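PDB 5U1T: separin from Saccharomyces cerevisiae, which cleaves the Mcd1/Scc1 subunit of cohesin as a caspase-like cysteine protease at the onset of anaphase, and is held inactive by securin for most of the cell cycle. Local coordinates for residues A[1538-1543]-A[1566-1571]; A[1370-1375]-A[1382-1387]. One frame throughout, in Å; residues are numbered along the deposited sequence.

Contact 1. Residues A[1538-1543]-A[1566-1571]; sequences DKFSEE and YAVSKS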
ATOM      1  N   ASP A1538     -22.471 -14.143  50.342  1.00 77.23           N
ATOM      2  CA  ASP A1538     -21.889 -13.625  51.568  1.00 78.95           C
ATOM      3  C   ASP A1538     -22.036 -14.615  52.711  1.00 75.36           C
ATOM      4  O   ASP A1538     -21.174 -14.661  53.583  1.00 72.16           O
ATOM      5  CB  ASP A1538     -22.519 -12.291  51.937  1.00 78.39           C
ATOM      6  CG  ASP A1538     -22.082 -11.180  51.016  1.00 85.03           C
ATOM      7  OD1 ASP A1538     -21.106 -11.386  50.254  1.00 76.95           O
ATOM      8  OD2 ASP A1538     -22.714 -10.098  51.056  1.00 89.50           O
ATOM      9  N   LYS A1539     -23.123 -15.396  52.706  1.00 78.09           N
ATOM     10  CA  LYS A1539     -23.236 -16.557  53.592  1.00 73.20           C
ATOM     11  C   LYS A1539     -22.013 -17.448  53.353  1.00 72.29           C
ATOM     12  O   LYS A1539     -21.308 -17.807  54.293  1.00 76.49           O
ATOM     13  CB  LYS A1539     -24.531 -17.353  53.348  1.00 72.84           C
ATOM     14  CG  LYS A1539     -25.788 -16.866  54.075  1.00 77.45           C
ATOM     15  CD  LYS A1539     -26.821 -18.007  54.190  1.00 81.10           C
ATOM     16  CE  LYS A1539     -27.991 -17.685  55.138  1.00 88.43           C
ATOM     17  NZ  LYS A1539     -28.868 -16.579  54.624  1.00 81.15           N
ATOM     18  N   PHE A1540     -21.751 -17.764  52.087  1.00 65.70           N
ATOM     19  CA  PHE A1540     -20.636 -18.626  51.718  1.00 67.60           C
ATOM     20  C   PHE A1540     -19.293 -18.030  52.131  1.00 66.15           C
ATOM     21  O   PHE A1540     -18.450 -18.718  52.695  1.00 66.06           O
ATOM     22  CB  PHE A1540     -20.662 -18.912  50.202  1.00 71.61           C
ATOM     23  CG  PHE A1540     -19.414 -19.576  49.680  1.00 62.70           C
ATOM     24  CD1 PHE A1540     -19.239 -20.943  49.800  1.00 65.23           C
ATOM     25  CD2 PHE A1540     -18.415 -18.832  49.077  1.00 62.95           C
ATOM     26  CE1 PHE A1540     -18.088 -21.552  49.333  1.00 65.33           C
ATOM     27  CE2 PHE A1540     -17.265 -19.431  48.609  1.00 61.69           C
ATOM     28  CZ  PHE A1540     -17.100 -20.787  48.734  1.00 62.32           C
ATOM     29  N   SER A1541     -19.088 -16.755  51.840  1.00 76.38           N
ATOM     30  CA  SER A1541     -17.840 -16.089  52.201  1.00 79.78           C
ATOM     31  C   SER A1541     -17.584 -16.120  53.703  1.00 79.45           C
ATOM     32  O   SER A1541     -16.484 -16.466  54.142  1.00 77.44           O
ATOM     33  CB  SER A1541     -17.847 -14.642  51.717  1.00 79.52           C
ATOM     34  OG  SER A1541     -17.995 -14.597  50.315  1.00 74.61           O
ATOM     35  N   GLU A1542     -18.602 -15.747  54.475  1.00 73.71           N
ATOM     36  CA  GLU A1542     -18.541 -15.764  55.934  1.00 78.98           C
ATOM     37  C   GLU A1542     -18.087 -17.141  56.400  1.00 81.49           C
ATOM     38  O   GLU A1542     -17.168 -17.270  57.208  1.00 82.19           O
ATOM     39  CB  GLU A1542     -19.912 -15.405  56.529  1.00 78.35           C
ATOM     40  CG  GLU A1542     -19.943 -15.067  58.021  1.00 82.69           C
ATOM     41  CD  GLU A1542     -21.320 -15.324  58.636  1.00 89.79           C
ATOM     42  OE1 GLU A1542     -22.284 -15.523  57.859  1.00 84.66           O
ATOM     43  OE2 GLU A1542     -21.438 -15.350  59.888  1.00 94.68           O
ATOM     44  N   GLU A1543     -18.712 -18.172  55.844  1.00 76.01           N
ATOM     45  CA  GLU A1543     -18.396 -19.542  56.203  1.00 74.70           C
ATOM     46  C   GLU A1543     -16.985 -19.948  55.781  1.00 75.59           C
ATOM     47  O   GLU A1543     -16.294 -20.676  56.498  1.00 74.92           O
ATOM     48  CB  GLU A1543     -19.427 -20.482  55.584  1.00 75.59           C
ATOM     49  CG  GLU A1543     -19.249 -21.932  55.975  1.00 82.99           C
ATOM     50  CD  GLU A1543     -19.484 -22.196  57.456  1.00 86.04           C
ATOM     51  OE1 GLU A1543     -20.002 -21.300  58.164  1.00 85.09           O
ATOM     52  OE2 GLU A1543     -19.159 -23.322  57.911  1.00 93.09           O
ATOM     53  N   TYR A1566     -10.717 -27.896  51.235  1.00 67.02           N
ATOM     54  CA  TYR A1566     -11.729 -28.463  52.118  1.00 63.13           C
ATOM     55  C   TYR A1566     -12.682 -27.368  52.600  1.00 67.92           C
ATOM     56  O   TYR A1566     -13.893 -27.591  52.688  1.00 63.70           O
ATOM     57  CB  TYR A1566     -11.092 -29.182  53.326  1.00 64.15           C
ATOM     58  CG  TYR A1566     -10.356 -30.485  53.019  1.00 57.22           C
ATOM     59  CD1 TYR A1566     -11.038 -31.621  52.580  1.00 54.10           C
ATOM     60  CD2 TYR A1566      -8.984 -30.581  53.189  1.00 55.23           C
ATOM     61  CE1 TYR A1566     -10.356 -32.817  52.294  1.00 50.56           C
ATOM     62  CE2 TYR A1566      -8.303 -31.762  52.912  1.00 58.59           C
ATOM     63  CZ  TYR A1566      -8.988 -32.875  52.468  1.00 61.16           C
ATOM     64  OH  TYR A1566      -8.283 -34.027  52.208  1.00 56.23           O
ATOM     65  N   ALA A1567     -12.141 -26.180  52.886  1.00 71.54           N
ATOM     66  CA  ALA A1567     -12.948 -25.076  53.409  1.00 65.28           C
ATOM     67  C   ALA A1567     -14.022 -24.664  52.420  1.00 67.08           C
ATOM     68  O   ALA A1567     -15.125 -24.308  52.815  1.00 66.10           O
ATOM     69  CB  ALA A1567     -12.082 -23.886  53.753  1.00 71.32           C
ATOM     70  N   VAL A1568     -13.705 -24.711  51.135  1.00 67.01           N
ATOM     71  CA  VAL A1568     -14.680 -24.342  50.130  1.00 66.88           C
ATOM     72  C   VAL A1568     -15.779 -25.401  49.999  1.00 67.56           C
ATOM     73  O   VAL A1568     -16.963 -25.071  50.032  1.00 64.75           O
ATOM     74  CB  VAL A1568     -14.008 -24.105  48.762  1.00 69.84           C
ATOM     75  CG1 VAL A1568     -15.040 -24.132  47.647  1.00 59.95           C
ATOM     76  CG2 VAL A1568     -13.262 -22.777  48.771  1.00 66.49           C
ATOM     77  N   SER A1569     -15.399 -26.668  49.869  1.00 64.19           N
ATOM     78  CA  SER A1569     -16.392 -27.721  49.657  1.00 69.22           C
ATOM     79  C   SER A1569     -17.311 -27.936  50.862  1.00 67.40           C
ATOM     80  O   SER A1569     -18.452 -28.383  50.717  1.00 67.02           O
ATOM     81  CB  SER A1569     -15.705 -29.038  49.296  1.00 66.81           C
ATOM     82  OG  SER A1569     -14.852 -29.462  50.339  1.00 68.39           O
ATOM     83  N   LYS A1570     -16.814 -27.615  52.050  1.00 65.78           N
ATOM     84  CA  LYS A1570     -17.637 -27.687  53.246  1.00 71.35           C
ATOM     85  C   LYS A1570     -18.548 -26.452  53.338  1.00 66.81           C
ATOM     86  O   LYS A1570     -19.540 -26.473  54.049  1.00 68.94           O
ATOM     87  CB  LYS A1570     -16.757 -27.824  54.500  1.00 71.48           C
ATOM     88  CG  LYS A1570     -17.274 -28.824  55.564  1.00 83.23           C
ATOM     89  CD  LYS A1570     -17.587 -30.218  54.979  1.00 93.96           C
ATOM     90  CE  LYS A1570     -17.810 -31.282  56.074  1.00 91.69           C
ATOM     91  NZ  LYS A1570     -18.650 -30.762  57.207  1.00 93.19           N
ATOM     92  N   SER A1571     -18.232 -25.389  52.601  1.00 67.07           N
ATOM     93  CA  SER A1571     -18.989 -24.136  52.704  1.00 64.89           C
ATOM     94  C   SER A1571     -20.047 -23.931  51.623  1.00 67.87           C
ATOM     95  O   SER A1571     -20.845 -23.000  51.717  1.00 69.54           O
ATOM     96  CB  SER A1571     -18.042 -22.930  52.672  1.00 67.36           C
ATOM     97  OG  SER A1571     -17.165 -22.925  53.781  1.00 67.03           O
TER
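Phe1540 and Ser1571 carry most of this helix-helix contact, with Glu1543 beside them. The Phe1540 ring leaves its helix with CG anti to the backbone N (chi1 169°). This turns one ring edge to the last residues of 1566-1571. Phe1540 CE1 lies 3.6 Å from Ser1571 CB. The backbone oxygens of Val1568 and Ser1571 both sit at the ring edge, near its plane, where they face ring C-H groups. Farther round, Phe1540 CZ meets the methyl CG1 of Val1568 at 4.1 Å.

Ser1571 also packs against the aliphatic part of Glu1543. Glu1543 touches through CB and CG, not through its carboxylate. Its CG lies 3.2 Å from Ser1571 OG. That hydroxyl is used within its own segment: Ser1571 OG donates to Ala1567 O at 2.6 Å, nearly in line with the C=O bond. The serine thus turns CB to the phenylalanine ring and lays OG against the glutamate chain.

The two helix segments run at 139° to each other, with axes 9.5 Å apart at closest approach. Leu1544 extends the packing along helix 1534-1548, where it touches Val1568 and Ala1567. Helix 1423-1436 packs against helix 1534-1548 at Asp1538 and Ser1541. Both contact helices lie beside strand 1585-1589, an antiparallel member of the mixed sheet of the caspase-like (clan CD) protease domain, through Pro1585 on Phe1540 and Ile1587 on Val1568.

Contact 2. Residues A[1370-1375]-A[1382-1387]; sequences PWECLS and ITRVPS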
ATOM      1  N   PRO A1370     -19.050 -26.844  36.356  1.00 52.40           N
ATOM      2  CA  PRO A1370     -18.724 -26.922  37.782  1.00 53.56           C
ATOM      3  C   PRO A1370     -18.419 -28.361  38.192  1.00 52.66           C
ATOM      4  O   PRO A1370     -19.190 -28.966  38.935  1.00 54.05           O
ATOM      5  CB  PRO A1370     -19.992 -26.404  38.454  1.00 56.25           C
ATOM      6  CG  PRO A1370     -21.085 -26.781  37.502  1.00 54.99           C
ATOM      7  CD  PRO A1370     -20.496 -26.703  36.120  1.00 52.45           C
ATOM      8  N   TRP A1371     -17.303 -28.896  37.702  1.00 51.83           N
ATOM      9  CA  TRP A1371     -16.948 -30.292  37.918  1.00 54.48           C
ATOM     10  C   TRP A1371     -16.971 -30.658  39.395  1.00 57.95           C
ATOM     11  O   TRP A1371     -17.464 -31.723  39.781  1.00 55.16           O
ATOM     12  CB  TRP A1371     -15.567 -30.602  37.332  1.00 51.89           C
ATOM     13  CG  TRP A1371     -15.498 -30.419  35.861  1.00 55.25           C
ATOM     14  CD1 TRP A1371     -14.833 -29.435  35.193  1.00 53.54           C
ATOM     15  CD2 TRP A1371     -16.133 -31.224  34.861  1.00 58.02           C
ATOM     16  NE1 TRP A1371     -15.009 -29.582  33.853  1.00 59.94           N
ATOM     17  CE2 TRP A1371     -15.802 -30.669  33.616  1.00 55.60           C
ATOM     18  CE3 TRP A1371     -16.939 -32.371  34.897  1.00 60.03           C
ATOM     19  CZ2 TRP A1371     -16.250 -31.217  32.410  1.00 57.27           C
ATOM     20  CZ3 TRP A1371     -17.386 -32.914  33.690  1.00 49.66           C
ATOM     21  CH2 TRP A1371     -17.042 -32.333  32.473  1.00 54.91           C
ATOM     22  N   GLU A1372     -16.454 -29.748  40.211  1.00 54.86           N
ATOM     23  CA  GLU A1372     -16.256 -29.999  41.626  1.00 54.62           C
ATOM     24  C   GLU A1372     -17.571 -30.266  42.350  1.00 56.25           C
ATOM     25  O   GLU A1372     -17.568 -30.695  43.489  1.00 59.02           O
ATOM     26  CB  GLU A1372     -15.516 -28.822  42.274  1.00 54.45           C
ATOM     27  CG  GLU A1372     -14.116 -28.567  41.692  1.00 57.59           C
ATOM     28  CD  GLU A1372     -14.108 -27.604  40.484  1.00 58.28           C
ATOM     29  OE1 GLU A1372     -15.179 -27.367  39.884  1.00 53.93           O
ATOM     30  OE2 GLU A1372     -13.024 -27.078  40.144  1.00 57.95           O
ATOM     31  N   CYS A1373     -18.700 -30.056  41.690  1.00 53.44           N
ATOM     32  CA  CYS A1373     -19.966 -30.291  42.359  1.00 56.06           C
ATOM     33  C   CYS A1373     -20.641 -31.609  41.966  1.00 59.68           C
ATOM     34  O   CYS A1373     -21.691 -31.962  42.509  1.00 65.64           O
ATOM     35  CB  CYS A1373     -20.876 -29.097  42.120  1.00 52.77           C
ATOM     36  SG  CYS A1373     -20.198 -27.621  43.014  1.00 70.27           S
ATOM     37  N   LEU A1374     -20.026 -32.356  41.052  1.00 56.01           N
ATOM     38  CA  LEU A1374     -20.437 -33.742  40.811  1.00 60.12           C
ATOM     39  C   LEU A1374     -20.326 -34.552  42.118  1.00 61.85           C
ATOM     40  O   LEU A1374     -19.414 -34.323  42.924  1.00 59.61           O
ATOM     41  CB  LEU A1374     -19.595 -34.370  39.697  1.00 55.79           C
ATOM     42  CG  LEU A1374     -19.807 -33.697  38.340  1.00 56.51           C
ATOM     43  CD1 LEU A1374     -19.075 -34.420  37.214  1.00 49.66           C
ATOM     44  CD2 LEU A1374     -21.284 -33.583  38.039  1.00 53.58           C
ATOM     45  N   SER A1375     -21.255 -35.480  42.335  1.00 56.90           N
ATOM     46  CA  SER A1375     -21.352 -36.155  43.636  1.00 64.86           C
ATOM     47  C   SER A1375     -20.068 -36.899  44.038  1.00 58.71           C
ATOM     48  O   SER A1375     -19.750 -36.987  45.229  1.00 57.88           O
ATOM     49  CB  SER A1375     -22.530 -37.124  43.650  1.00 58.41           C
ATOM     50  OG  SER A1375     -22.316 -38.181  42.735  1.00 64.89           O
ATOM     51  N   ILE A1382      -9.855 -30.202  46.201  1.00 60.68           N
ATOM     52  CA  ILE A1382      -9.501 -29.982  44.804  1.00 64.59           C
ATOM     53  C   ILE A1382      -9.138 -28.532  44.486  1.00 62.93           C
ATOM     54  O   ILE A1382      -9.834 -27.600  44.899  1.00 61.44           O
ATOM     55  CB  ILE A1382     -10.671 -30.396  43.873  1.00 62.16           C
ATOM     56  CG1 ILE A1382     -10.992 -31.882  44.025  1.00 56.89           C
ATOM     57  CG2 ILE A1382     -10.375 -30.053  42.421  1.00 61.49           C
ATOM     58  CD1 ILE A1382     -12.209 -32.308  43.254  1.00 54.22           C
ATOM     59  N   THR A1383      -8.044 -28.344  43.753  1.00 63.00           N
ATOM     60  CA  THR A1383      -7.822 -27.101  43.023  1.00 60.48           C
ATOM     61  C   THR A1383      -7.716 -27.416  41.535  1.00 56.31           C
ATOM     62  O   THR A1383      -7.313 -28.507  41.154  1.00 54.27           O
ATOM     63  CB  THR A1383      -6.552 -26.356  43.484  1.00 57.54           C
ATOM     64  OG1 THR A1383      -5.439 -27.260  43.523  1.00 51.88           O
ATOM     65  CG2 THR A1383      -6.754 -25.763  44.851  1.00 60.57           C
ATOM     66  N   ARG A1384      -8.089 -26.444  40.707  1.00 61.23           N
ATOM     67  CA  ARG A1384      -7.886 -26.509  39.266  1.00 56.25           C
ATOM     68  C   ARG A1384      -6.539 -25.953  38.836  1.00 57.15           C
ATOM     69  O   ARG A1384      -5.961 -25.092  39.490  1.00 51.23           O
ATOM     70  CB  ARG A1384      -8.978 -25.748  38.542  1.00 52.81           C
ATOM     71  CG  ARG A1384     -10.345 -26.270  38.785  1.00 52.47           C
ATOM     72  CD  ARG A1384     -11.239 -25.765  37.721  1.00 49.54           C
ATOM     73  NE  ARG A1384     -12.625 -26.109  37.963  1.00 49.28           N
ATOM     74  CZ  ARG A1384     -13.602 -25.800  37.130  1.00 53.89           C
ATOM     75  NH1 ARG A1384     -13.327 -25.159  36.004  1.00 58.16           N
ATOM     76  NH2 ARG A1384     -14.848 -26.131  37.414  1.00 56.88           N
ATOM     77  N   VAL A1385      -6.049 -26.449  37.710  1.00 57.01           N
ATOM     78  CA  VAL A1385      -4.826 -25.918  37.127  1.00 59.04           C
ATOM     79  C   VAL A1385      -4.999 -25.906  35.605  1.00 60.16           C
ATOM     80  O   VAL A1385      -5.715 -26.732  35.066  1.00 62.01           O
ATOM     81  CB  VAL A1385      -3.607 -26.753  37.583  1.00 57.31           C
ATOM     82  CG1 VAL A1385      -2.677 -27.019  36.443  1.00 58.55           C
ATOM     83  CG2 VAL A1385      -2.892 -26.068  38.737  1.00 54.57           C
ATOM     84  N   PRO A1386      -4.404 -24.929  34.908  1.00 64.71           N
ATOM     85  CA  PRO A1386      -4.617 -24.928  33.453  1.00 57.37           C
ATOM     86  C   PRO A1386      -3.671 -25.843  32.655  1.00 57.18           C
ATOM     87  O   PRO A1386      -3.987 -26.118  31.498  1.00 63.22           O
ATOM     88  CB  PRO A1386      -4.403 -23.457  33.076  1.00 61.83           C
ATOM     89  CG  PRO A1386      -3.520 -22.905  34.142  1.00 60.55           C
ATOM     90  CD  PRO A1386      -3.844 -23.653  35.397  1.00 61.88           C
ATOM     91  N   SER A1387      -2.578 -26.327  33.245  1.00 59.36           N
ATOM     92  CA  SER A1387      -1.656 -27.225  32.535  1.00 56.82           C
ATOM     93  C   SER A1387      -0.593 -27.881  33.437  1.00 55.04           C
ATOM     94  O   SER A1387      -0.345 -27.413  34.541  1.00 57.49           O
ATOM     95  CB  SER A1387      -0.949 -26.450  31.424  1.00 57.89           C
ATOM     96  OG  SER A1387      -0.061 -25.500  31.985  1.00 58.50           O
TER
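Glu1372 and Arg1384 form a bidentate salt bridge between a short 3-10 turn, 1371-1373, and strand 1382-1385. The turn belongs to the connection between the parallel neighbours 1353-1362 and 1382-1385, in a mixed sheet of the protease region. This is the tight part of the contact. Carboxylate and guanidinium are nearly coplanar, with planes 11° apart. Arg1384 NH2 donates to the syn lone pair of Glu1372 OE1 at 2.8 Å, and the bond is almost straight (171°). Arg1384 NE is paired with Glu1372 OE2; the modelled separation is very short and its exact value is doubtful at this resolution. The arginine chain is extended from CG to NE, which carries the guanidinium out to the turn. Its other N-H groups reach the backbone oxygens of His1367 and Phe1369. With an alanine in place of Arg1384, the buried Glu1372 carboxylate would probably lack its countercharge and these two carbonyls this donor.

The rest is looser. All the touching residues are buried, so the contrast is one of tight and loose packing. Trp1371 CD1 lies over one guanidinium face, offset toward the rim, while the indole NE1 bonds to Cys1366 O. Aliphatic carbons meet once, Glu1372 CG to Ile1382 CG2 at 4.1 Å.

In the fold
Both contacts are largely buried and bury similar areas, but their chemistry differs. All the touching residues of contact 2 are buried, while Glu1543 in contact 1 is partly exposed. Contact 1 joins two helices through a ring edge, a serine and aliphatic carbons. Contact 2 joins a loop turn to a strand through a buried ion pair. They share no helix or strand. Their centres are 16 Å apart, with about 6 Å between nearest atoms. Strand 1585-1589 links them. Arg1384 makes backbone hydrogen bonds to Ile1587 and Gly1589, so this strand lies directly beside contact 2, while its side chains also cover contact 1. Both lie away from the probable catalytic cysteine.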